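Local coordinates for protein uncharacterized HTH-type transcriptional regulator YydK (Bacillus subtilis subsp. subtilis, PDB 3BWG) that is uncharacterised but probably binds DNA as a GntR-type transcription factor, with a winged helix-turn-helix domain joined to a UTRA domain, at residues F93-P107 against M119-N133. Sequence-based numbering, arbitrary orientation.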
ATOM      1  N   PHE B  93      -8.361  16.011   2.759  1.00 77.12           N
ATOM      2  CA  PHE B  93      -9.175  16.032   3.986  1.00 74.72           C
ATOM      3  C   PHE B  93      -8.996  17.454   4.535  1.00 73.42           C
ATOM      4  O   PHE B  93      -8.103  18.200   4.081  1.00 72.73           O
ATOM      5  CB  PHE B  93      -8.668  15.017   5.038  1.00 74.37           C
ATOM      6  CG  PHE B  93      -9.230  13.613   4.893  1.00 74.25           C
ATOM      7  CD1 PHE B  93     -10.389  13.235   5.576  1.00 73.79           C
ATOM      8  CD2 PHE B  93      -8.585  12.658   4.093  1.00 74.04           C
ATOM      9  CE1 PHE B  93     -10.911  11.932   5.453  1.00 73.34           C
ATOM     10  CE2 PHE B  93      -9.111  11.362   3.956  1.00 73.33           C
ATOM     11  CZ  PHE B  93     -10.273  11.000   4.641  1.00 73.01           C
ATOM     12  N   ASN B  94      -9.813  17.855   5.503  1.00 71.55           N
ATOM     13  CA  ASN B  94      -9.618  19.198   6.039  1.00 70.38           C
ATOM     14  C   ASN B  94      -8.577  19.207   7.150  1.00 67.51           C
ATOM     15  O   ASN B  94      -8.900  19.305   8.333  1.00 66.95           O
ATOM     16  CB  ASN B  94     -10.929  19.877   6.441  1.00 72.18           C
ATOM     17  CG  ASN B  94     -10.869  21.386   6.253  1.00 73.91           C
ATOM     18  OD1 ASN B  94     -10.240  22.104   7.042  1.00 74.63           O
ATOM     19  ND2 ASN B  94     -11.503  21.874   5.189  1.00 74.73           N
ATOM     20  N   VAL B  95      -7.322  19.109   6.731  1.00 64.99           N
ATOM     21  CA  VAL B  95      -6.202  18.876   7.634  1.00 62.99           C
ATOM     22  C   VAL B  95      -5.422  20.161   7.951  1.00 61.64           C
ATOM     23  O   VAL B  95      -4.902  20.843   7.057  1.00 61.70           O
ATOM     24  CB  VAL B  95      -5.281  17.694   7.151  1.00 62.93           C
ATOM     25  CG1 VAL B  95      -4.779  17.923   5.747  1.00 63.84           C
ATOM     26  CG2 VAL B  95      -4.118  17.454   8.112  1.00 62.46           C
ATOM     27  N   THR B  96      -5.388  20.494   9.237  1.00 59.02           N
ATOM     28  CA  THR B  96      -4.602  21.609   9.726  1.00 56.41           C
ATOM     29  C   THR B  96      -3.491  21.108  10.632  1.00 54.52           C
ATOM     30  O   THR B  96      -3.519  19.956  11.082  1.00 53.53           O
ATOM     31  CB  THR B  96      -5.475  22.695  10.429  1.00 56.24           C
ATOM     32  OG1 THR B  96      -6.097  22.164  11.603  1.00 55.77           O
ATOM     33  CG2 THR B  96      -6.551  23.230   9.462  1.00 56.68           C
ATOM     34  N   SER B  97      -2.524  21.988  10.883  1.00 52.93           N
ATOM     35  CA  SER B  97      -1.314  21.688  11.630  1.00 51.83           C
ATOM     36  C   SER B  97      -0.978  22.792  12.618  1.00 51.12           C
ATOM     37  O   SER B  97      -1.093  23.984  12.309  1.00 52.32           O
ATOM     38  CB  SER B  97      -0.109  21.480  10.689  1.00 51.12           C
ATOM     39  OG  SER B  97      -0.249  20.333   9.892  1.00 50.39           O
ATOM     40  N   LYS B  98      -0.556  22.362  13.798  1.00 49.93           N
ATOM     41  CA  LYS B  98       0.080  23.185  14.802  1.00 49.06           C
ATOM     42  C   LYS B  98       1.590  22.840  14.789  1.00 46.92           C
ATOM     43  O   LYS B  98       1.962  21.703  15.036  1.00 45.44           O
ATOM     44  CB  LYS B  98      -0.539  22.835  16.155  1.00 51.38           C
ATOM     45  CG  LYS B  98      -0.116  23.659  17.342  1.00 54.53           C
ATOM     46  CD  LYS B  98      -0.981  23.242  18.540  1.00 56.59           C
ATOM     47  CE  LYS B  98      -0.281  23.416  19.890  1.00 58.00           C
ATOM     48  NZ  LYS B  98      -0.426  24.798  20.469  1.00 59.24           N
ATOM     49  N   VAL B  99       2.439  23.815  14.471  1.00 44.01           N
ATOM     50  CA  VAL B  99       3.867  23.583  14.445  1.00 43.79           C
ATOM     51  C   VAL B  99       4.369  23.724  15.864  1.00 42.57           C
ATOM     52  O   VAL B  99       4.205  24.762  16.468  1.00 45.16           O
ATOM     53  CB  VAL B  99       4.627  24.577  13.514  1.00 42.44           C
ATOM     54  CG1 VAL B  99       6.125  24.302  13.521  1.00 39.72           C
ATOM     55  CG2 VAL B  99       4.106  24.487  12.110  1.00 41.86           C
ATOM     56  N   ILE B 100       4.984  22.676  16.381  1.00 41.25           N
ATOM     57  CA  ILE B 100       5.549  22.707  17.702  1.00 40.40           C
ATOM     58  C   ILE B 100       6.992  23.186  17.616  1.00 40.71           C
ATOM     59  O   ILE B 100       7.403  24.016  18.425  1.00 40.83           O
ATOM     60  CB  ILE B 100       5.449  21.340  18.400  1.00 39.40           C
ATOM     61  CG1 ILE B 100       3.999  20.886  18.445  1.00 39.90           C
ATOM     62  CG2 ILE B 100       6.000  21.434  19.853  1.00 38.34           C
ATOM     63  CD1 ILE B 100       3.844  19.423  18.611  1.00 41.39           C
ATOM     64  N   GLU B 101       7.756  22.654  16.654  1.00 39.47           N
ATOM     65  CA  GLU B 101       9.133  23.067  16.425  1.00 40.95           C
ATOM     66  C   GLU B 101       9.458  23.098  14.917  1.00 40.57           C
ATOM     67  O   GLU B 101       8.934  22.311  14.137  1.00 40.17           O
ATOM     68  CB  GLU B 101      10.107  22.093  17.086  1.00 41.00           C
ATOM     69  CG  GLU B 101      10.326  22.235  18.600  1.00 44.73           C
ATOM     70  CD  GLU B 101      11.376  21.225  19.112  1.00 45.73           C
ATOM     71  OE1 GLU B 101      12.596  21.496  18.996  1.00 48.13           O
ATOM     72  OE2 GLU B 101      10.988  20.144  19.609  1.00 46.31           O
ATOM     73  N   LEU B 102      10.327  24.013  14.518  1.00 38.97           N
ATOM     74  CA  LEU B 102      10.906  23.998  13.201  1.00 40.14           C
ATOM     75  C   LEU B 102      12.211  24.686  13.378  1.00 40.31           C
ATOM     76  O   LEU B 102      12.235  25.817  13.858  1.00 41.37           O
ATOM     77  CB  LEU B 102      10.043  24.770  12.189  1.00 39.45           C
ATOM     78  CG  LEU B 102      10.625  25.167  10.821  1.00 39.64           C
ATOM     79  CD1 LEU B 102      10.965  23.986   9.900  1.00 39.01           C
ATOM     80  CD2 LEU B 102       9.693  26.145  10.123  1.00 39.24           C
ATOM     81  N   ASP B 103      13.300  24.005  13.051  1.00 39.57           N
ATOM     82  CA  ASP B 103      14.606  24.628  13.109  1.00 39.77           C
ATOM     83  C   ASP B 103      15.597  23.883  12.217  1.00 39.94           C
ATOM     84  O   ASP B 103      15.242  22.904  11.569  1.00 38.71           O
ATOM     85  CB  ASP B 103      15.100  24.724  14.560  1.00 42.12           C
ATOM     86  CG  ASP B 103      15.340  23.377  15.189  1.00 44.54           C
ATOM     87  OD1 ASP B 103      15.482  22.370  14.460  1.00 45.74           O
ATOM     88  OD2 ASP B 103      15.401  23.316  16.426  1.00 45.67           O
ATOM     89  N   VAL B 104      16.824  24.393  12.166  1.00 39.35           N
ATOM     90  CA  VAL B 104      17.920  23.716  11.524  1.00 39.89           C
ATOM     91  C   VAL B 104      18.745  23.121  12.633  1.00 39.29           C
ATOM     92  O   VAL B 104      18.961  23.762  13.657  1.00 39.01           O
ATOM     93  CB  VAL B 104      18.783  24.665  10.688  1.00 39.91           C
ATOM     94  CG1 VAL B 104      19.930  23.869  10.016  1.00 37.67           C
ATOM     95  CG2 VAL B 104      17.916  25.372   9.676  1.00 40.20           C
ATOM     96  N   ARG B 105      19.230  21.903  12.392  1.00 40.09           N
ATOM     97  CA  ARG B 105      19.661  20.969  13.412  1.00 39.50           C
ATOM     98  C   ARG B 105      20.551  19.944  12.714  1.00 39.92           C
ATOM     99  O   ARG B 105      20.371  19.662  11.531  1.00 40.82           O
ATOM    100  CB  ARG B 105      18.368  20.272  13.855  1.00 39.95           C
ATOM    101  CG  ARG B 105      18.370  19.460  15.039  1.00 40.31           C
ATOM    102  CD  ARG B 105      16.952  18.998  15.295  1.00 40.52           C
ATOM    103  NE  ARG B 105      16.146  19.999  16.018  1.00 39.87           N
ATOM    104  CZ  ARG B 105      15.426  19.742  17.112  1.00 41.58           C
ATOM    105  NH1 ARG B 105      15.385  18.505  17.629  1.00 41.03           N
ATOM    106  NH2 ARG B 105      14.715  20.719  17.674  1.00 41.82           N
ATOM    107  N   LYS B 106      21.499  19.363  13.437  1.00 38.99           N
ATOM    108  CA  LYS B 106      22.127  18.127  12.992  1.00 39.52           C
ATOM    109  C   LYS B 106      21.134  16.941  13.146  1.00 38.81           C
ATOM    110  O   LYS B 106      20.280  16.955  14.035  1.00 37.18           O
ATOM    111  CB  LYS B 106      23.461  17.866  13.735  1.00 38.78           C
ATOM    112  CG  LYS B 106      24.454  19.000  13.627  1.00 38.45           C
ATOM    113  CD  LYS B 106      24.768  19.328  12.167  1.00 38.95           C
ATOM    114  CE  LYS B 106      25.819  20.405  12.083  1.00 39.28           C
ATOM    115  NZ  LYS B 106      25.998  20.827  10.659  1.00 39.01           N
ATOM    116  N   PRO B 107      21.231  15.930  12.253  1.00 37.95           N
ATOM    117  CA  PRO B 107      20.298  14.798  12.364  1.00 36.92           C
ATOM    118  C   PRO B 107      20.669  13.875  13.533  1.00 38.33           C
ATOM    119  O   PRO B 107      21.865  13.742  13.862  1.00 39.15           O
ATOM    120  CB  PRO B 107      20.520  14.024  11.040  1.00 37.46           C
ATOM    121  CG  PRO B 107      21.976  14.372  10.613  1.00 36.57           C
ATOM    122  CD  PRO B 107      22.174  15.805  11.111  1.00 37.82           C
HETATM  123  N   MSE B 119      26.364  12.694   9.540  1.00 44.06           N
HETATM  124  CA  MSE B 119      25.755  13.333  10.712  1.00 45.48           C
HETATM  125  C   MSE B 119      26.082  14.822  10.877  1.00 45.67           C
HETATM  126  O   MSE B 119      25.435  15.532  11.672  1.00 44.96           O
HETATM  127  CB  MSE B 119      26.044  12.531  11.975  1.00 44.42           C
HETATM  128  CG  MSE B 119      25.192  11.270  12.038  1.00 44.02           C
HETATM  129 SE   MSE B 119      25.907  10.140  13.366  0.85 46.52          SE
HETATM  130  CE  MSE B 119      25.705  11.418  14.872  1.00 44.40           C
ATOM    131  N   ASP B 120      27.052  15.304  10.102  1.00 45.93           N
ATOM    132  CA  ASP B 120      27.342  16.733  10.123  1.00 46.53           C
ATOM    133  C   ASP B 120      26.589  17.511   9.041  1.00 45.53           C
ATOM    134  O   ASP B 120      26.801  18.720   8.897  1.00 45.31           O
ATOM    135  CB  ASP B 120      28.858  17.012  10.072  1.00 49.06           C
ATOM    136  CG  ASP B 120      29.240  18.330  10.782  1.00 51.73           C
ATOM    137  OD1 ASP B 120      28.456  18.842  11.616  1.00 52.03           O
ATOM    138  OD2 ASP B 120      30.339  18.859  10.516  1.00 53.76           O
ATOM    139  N   GLU B 121      25.717  16.827   8.297  1.00 43.38           N
ATOM    140  CA  GLU B 121      24.899  17.494   7.287  1.00 44.11           C
ATOM    141  C   GLU B 121      23.635  18.091   7.949  1.00 43.83           C
ATOM    142  O   GLU B 121      22.935  17.399   8.707  1.00 43.82           O
ATOM    143  CB  GLU B 121      24.531  16.520   6.156  1.00 43.66           C
ATOM    144  CG  GLU B 121      25.703  15.997   5.302  1.00 43.88           C
ATOM    145  CD  GLU B 121      25.232  15.261   4.022  1.00 44.61           C
ATOM    146  OE1 GLU B 121      24.499  15.868   3.186  1.00 45.06           O
ATOM    147  OE2 GLU B 121      25.586  14.064   3.864  1.00 44.76           O
ATOM    148  N   ASP B 122      23.368  19.372   7.704  1.00 41.25           N
ATOM    149  CA  ASP B 122      22.182  20.026   8.285  1.00 40.87           C
ATOM    150  C   ASP B 122      20.859  19.407   7.806  1.00 39.73           C
ATOM    151  O   ASP B 122      20.709  19.045   6.629  1.00 40.01           O
ATOM    152  CB  ASP B 122      22.150  21.505   7.906  1.00 42.07           C
ATOM    153  CG  ASP B 122      23.205  22.321   8.612  1.00 41.83           C
ATOM    154  OD1 ASP B 122      23.785  21.833   9.603  1.00 41.88           O
ATOM    155  OD2 ASP B 122      23.434  23.472   8.187  1.00 42.24           O
ATOM    156  N   ILE B 123      19.908  19.256   8.713  1.00 38.05           N
ATOM    157  CA  ILE B 123      18.551  18.903   8.303  1.00 38.60           C
ATOM    158  C   ILE B 123      17.625  20.005   8.807  1.00 39.57           C
ATOM    159  O   ILE B 123      18.002  20.689   9.771  1.00 39.12           O
ATOM    160  CB  ILE B 123      18.112  17.471   8.774  1.00 37.81           C
ATOM    161  CG1 ILE B 123      18.266  17.238  10.290  1.00 37.84           C
ATOM    162  CG2 ILE B 123      18.953  16.409   8.049  1.00 37.74           C
ATOM    163  CD1 ILE B 123      17.015  17.490  11.147  1.00 40.65           C
ATOM    164  N   TYR B 124      16.476  20.208   8.138  1.00 38.30           N
ATOM    165  CA  TYR B 124      15.322  20.871   8.765  1.00 39.16           C
ATOM    166  C   TYR B 124      14.568  19.885   9.625  1.00 40.25           C
ATOM    167  O   TYR B 124      14.240  18.794   9.156  1.00 39.72           O
ATOM    168  CB  TYR B 124      14.327  21.392   7.747  1.00 39.68           C
ATOM    169  CG  TYR B 124      14.680  22.740   7.270  1.00 39.80           C
ATOM    170  CD1 TYR B 124      15.257  22.925   6.009  1.00 39.46           C
ATOM    171  CD2 TYR B 124      14.508  23.830   8.097  1.00 38.38           C
ATOM    172  CE1 TYR B 124      15.605  24.187   5.573  1.00 39.42           C
ATOM    173  CE2 TYR B 124      14.879  25.112   7.688  1.00 39.14           C
ATOM    174  CZ  TYR B 124      15.409  25.287   6.433  1.00 40.02           C
ATOM    175  OH  TYR B 124      15.762  26.555   6.041  1.00 40.94           O
ATOM    176  N   TYR B 125      14.260  20.276  10.863  1.00 39.49           N
ATOM    177  CA  TYR B 125      13.524  19.392  11.747  1.00 40.90           C
ATOM    178  C   TYR B 125      12.147  19.940  11.974  1.00 41.40           C
ATOM    179  O   TYR B 125      12.004  21.103  12.322  1.00 40.92           O
ATOM    180  CB  TYR B 125      14.252  19.272  13.091  1.00 40.54           C
ATOM    181  CG  TYR B 125      13.461  18.602  14.190  1.00 41.15           C
ATOM    182  CD1 TYR B 125      13.358  17.210  14.232  1.00 41.52           C
ATOM    183  CD2 TYR B 125      12.843  19.351  15.214  1.00 41.23           C
ATOM    184  CE1 TYR B 125      12.648  16.588  15.215  1.00 41.58           C
ATOM    185  CE2 TYR B 125      12.136  18.715  16.235  1.00 40.73           C
ATOM    186  CZ  TYR B 125      12.039  17.326  16.210  1.00 41.21           C
ATOM    187  OH  TYR B 125      11.369  16.616  17.179  1.00 40.70           O
ATOM    188  N   VAL B 126      11.127  19.107  11.810  1.00 41.15           N
ATOM    189  CA  VAL B 126       9.784  19.571  12.125  1.00 41.57           C
ATOM    190  C   VAL B 126       9.028  18.676  13.091  1.00 41.56           C
ATOM    191  O   VAL B 126       9.134  17.445  13.037  1.00 41.84           O
ATOM    192  CB  VAL B 126       8.953  20.083  10.865  1.00 43.51           C
ATOM    193  CG1 VAL B 126       9.755  20.064   9.590  1.00 41.55           C
ATOM    194  CG2 VAL B 126       7.540  19.487  10.760  1.00 43.16           C
ATOM    195  N   LYS B 127       8.368  19.304  14.053  1.00 38.94           N
ATOM    196  CA  LYS B 127       7.581  18.592  15.023  1.00 38.78           C
ATOM    197  C   LYS B 127       6.194  19.257  14.958  1.00 39.10           C
ATOM    198  O   LYS B 127       6.088  20.489  15.120  1.00 37.52           O
ATOM    199  CB  LYS B 127       8.203  18.730  16.411  1.00 38.34           C
ATOM    200  CG  LYS B 127       7.429  17.956  17.483  1.00 41.60           C
ATOM    201  CD  LYS B 127       7.793  18.328  18.934  1.00 42.50           C
ATOM    202  CE  LYS B 127       9.058  17.588  19.370  1.00 44.48           C
ATOM    203  NZ  LYS B 127       9.347  17.958  20.804  1.00 46.38           N
ATOM    204  N   ARG B 128       5.152  18.471  14.672  1.00 37.07           N
ATOM    205  CA  ARG B 128       3.824  19.044  14.526  1.00 37.67           C
ATOM    206  C   ARG B 128       2.704  18.064  14.869  1.00 38.16           C
ATOM    207  O   ARG B 128       2.845  16.825  14.749  1.00 37.51           O
ATOM    208  CB  ARG B 128       3.644  19.682  13.130  1.00 39.54           C
ATOM    209  CG  ARG B 128       3.428  18.735  11.969  1.00 39.55           C
ATOM    210  CD  ARG B 128       3.470  19.446  10.632  1.00 40.07           C
ATOM    211  NE  ARG B 128       3.549  18.433   9.580  1.00 41.76           N
ATOM    212  CZ  ARG B 128       3.226  18.606   8.304  1.00 42.67           C
ATOM    213  NH1 ARG B 128       2.797  19.785   7.865  1.00 41.92           N
ATOM    214  NH2 ARG B 128       3.340  17.581   7.471  1.00 43.16           N
ATOM    215  N   VAL B 129       1.613  18.621  15.356  1.00 37.15           N
ATOM    216  CA  VAL B 129       0.406  17.851  15.562  1.00 38.56           C
ATOM    217  C   VAL B 129      -0.482  18.260  14.426  1.00 38.82           C
ATOM    218  O   VAL B 129      -0.571  19.460  14.073  1.00 40.24           O
ATOM    219  CB  VAL B 129      -0.263  18.138  16.939  1.00 38.62           C
ATOM    220  CG1 VAL B 129      -1.575  17.297  17.158  1.00 38.27           C
ATOM    221  CG2 VAL B 129       0.744  17.888  18.076  1.00 39.97           C
ATOM    222  N   ARG B 130      -1.108  17.266  13.815  1.00 40.10           N
ATOM    223  CA  ARG B 130      -2.033  17.537  12.720  1.00 41.42           C
ATOM    224  C   ARG B 130      -3.470  17.186  13.113  1.00 42.49           C
ATOM    225  O   ARG B 130      -3.673  16.344  13.980  1.00 42.42           O
ATOM    226  CB  ARG B 130      -1.568  16.852  11.435  1.00 41.12           C
ATOM    227  CG  ARG B 130      -0.055  16.932  11.212  1.00 43.39           C
ATOM    228  CD  ARG B 130       0.298  16.537   9.776  1.00 46.23           C
ATOM    229  NE  ARG B 130      -0.176  17.599   8.858  1.00 46.71           N
ATOM    230  CZ  ARG B 130      -0.294  17.447   7.541  1.00 48.13           C
ATOM    231  NH1 ARG B 130       0.041  16.282   6.977  1.00 46.56           N
ATOM    232  NH2 ARG B 130      -0.714  18.469   6.782  1.00 46.58           N
ATOM    233  N   TYR B 131      -4.448  17.878  12.510  1.00 43.89           N
ATOM    234  CA  TYR B 131      -5.877  17.754  12.856  1.00 45.62           C
ATOM    235  C   TYR B 131      -6.770  17.545  11.622  1.00 49.09           C
ATOM    236  O   TYR B 131      -6.551  18.151  10.566  1.00 49.33           O
ATOM    237  CB  TYR B 131      -6.392  18.995  13.595  1.00 43.80           C
ATOM    238  CG  TYR B 131      -5.663  19.343  14.861  1.00 42.92           C
ATOM    239  CD1 TYR B 131      -6.264  19.184  16.117  1.00 42.63           C
ATOM    240  CD2 TYR B 131      -4.374  19.870  14.807  1.00 42.64           C
ATOM    241  CE1 TYR B 131      -5.554  19.526  17.318  1.00 43.12           C
ATOM    242  CE2 TYR B 131      -3.674  20.211  15.953  1.00 42.38           C
ATOM    243  CZ  TYR B 131      -4.237  20.029  17.193  1.00 43.54           C
ATOM    244  OH  TYR B 131      -3.459  20.377  18.280  1.00 44.33           O
ATOM    245  N   ILE B 132      -7.772  16.682  11.750  1.00 51.81           N
ATOM    246  CA  ILE B 132      -8.780  16.511  10.699  1.00 54.32           C
ATOM    247  C   ILE B 132     -10.086  16.861  11.309  1.00 55.77           C
ATOM    248  O   ILE B 132     -10.517  16.230  12.281  1.00 56.78           O
ATOM    249  CB  ILE B 132      -8.820  15.074  10.051  1.00 54.43           C
ATOM    250  CG1 ILE B 132      -8.389  13.952  11.028  1.00 54.90           C
ATOM    251  CG2 ILE B 132      -7.977  15.049   8.799  1.00 55.20           C
ATOM    252  CD1 ILE B 132      -9.526  13.302  11.817  1.00 53.94           C
ATOM    253  N   ASN B 133     -10.678  17.934  10.789  1.00 58.20           N
ATOM    254  CA  ASN B 133     -11.931  18.488  11.309  1.00 58.56           C
ATOM    255  C   ASN B 133     -11.959  18.678  12.814  1.00 57.83           C
ATOM    256  O   ASN B 133     -12.826  18.128  13.493  1.00 57.38           O
ATOM    257  CB  ASN B 133     -13.123  17.640  10.841  1.00 60.69           C
ATOM    258  CG  ASN B 133     -13.500  17.929   9.389  1.00 62.72           C
ATOM    259  OD1 ASN B 133     -14.074  18.990   9.081  1.00 63.64           O
ATOM    260  ND2 ASN B 133     -13.159  17.003   8.488  1.00 62.81           N
TER
HETATM  261  O   HOH W   1      -2.346  21.031   6.352  1.00 70.35           O
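Arg-105 lays its guanidinium flat on the ring of Tyr-125, a cation-pi stack with centres 3.7 Å apart and planes at 17°. The chain leaves with CG anti to the backbone N (chi1 -168°), then bends at chi3 (-83°), which turns the group back over the ring. Arg-105 grips Asp-103 side-on: Arg-105 NE donates to Asp-103 OD1 at 2.9 Å on its syn lone pair, and Arg-105 NH2 to Asp-103 OD2. Arg-105 NH2 also makes a weak, bent bond to Glu-101 OE1. Glu-101 OE2 meets the Tyr-125 ring at its edge and takes Lys-127 NZ at 3.0 Å. Without this guanidinium, as with an alanine here, one face of Tyr-125 would probably be uncovered and Asp-103 left without its positive mate. Beyond the ring, Tyr-125 OH bonds to Glu-141 on the next strand.

Farther along, Lys-106 NZ bridges to Asp-122 OD1 at 2.7 Å and Asp-120 OD1 at 3.3 Å, and bonds to Asp-120 O. Toward the other end, Arg-130 NE donates to Ser-97 OG at 2.9 Å, close to the guanidinium plane. Val-95 CG2 covers one face of that group and Arg-128 NH2 the opposite one. Glu-140 pairs with Arg-128, whose NH1 also donates to Val-157 O, and Glu-91 pairs with Arg-130, which probably eases the closeness of the two charges.

Backbone bonds set this register. Ile-100 N and Glu-101 N both donate to Lys-127 O, and the pairing slips by one residue: a classic beta bulge. Ile-100 CD1 packs on Val-129 CG2 at 3.5 Å, beside Tyr-192 of helix 187-193. Strands 95-105 and 123-132 run antiparallel, the former at an outer edge of the six-stranded antiparallel sheet of the UTRA domain.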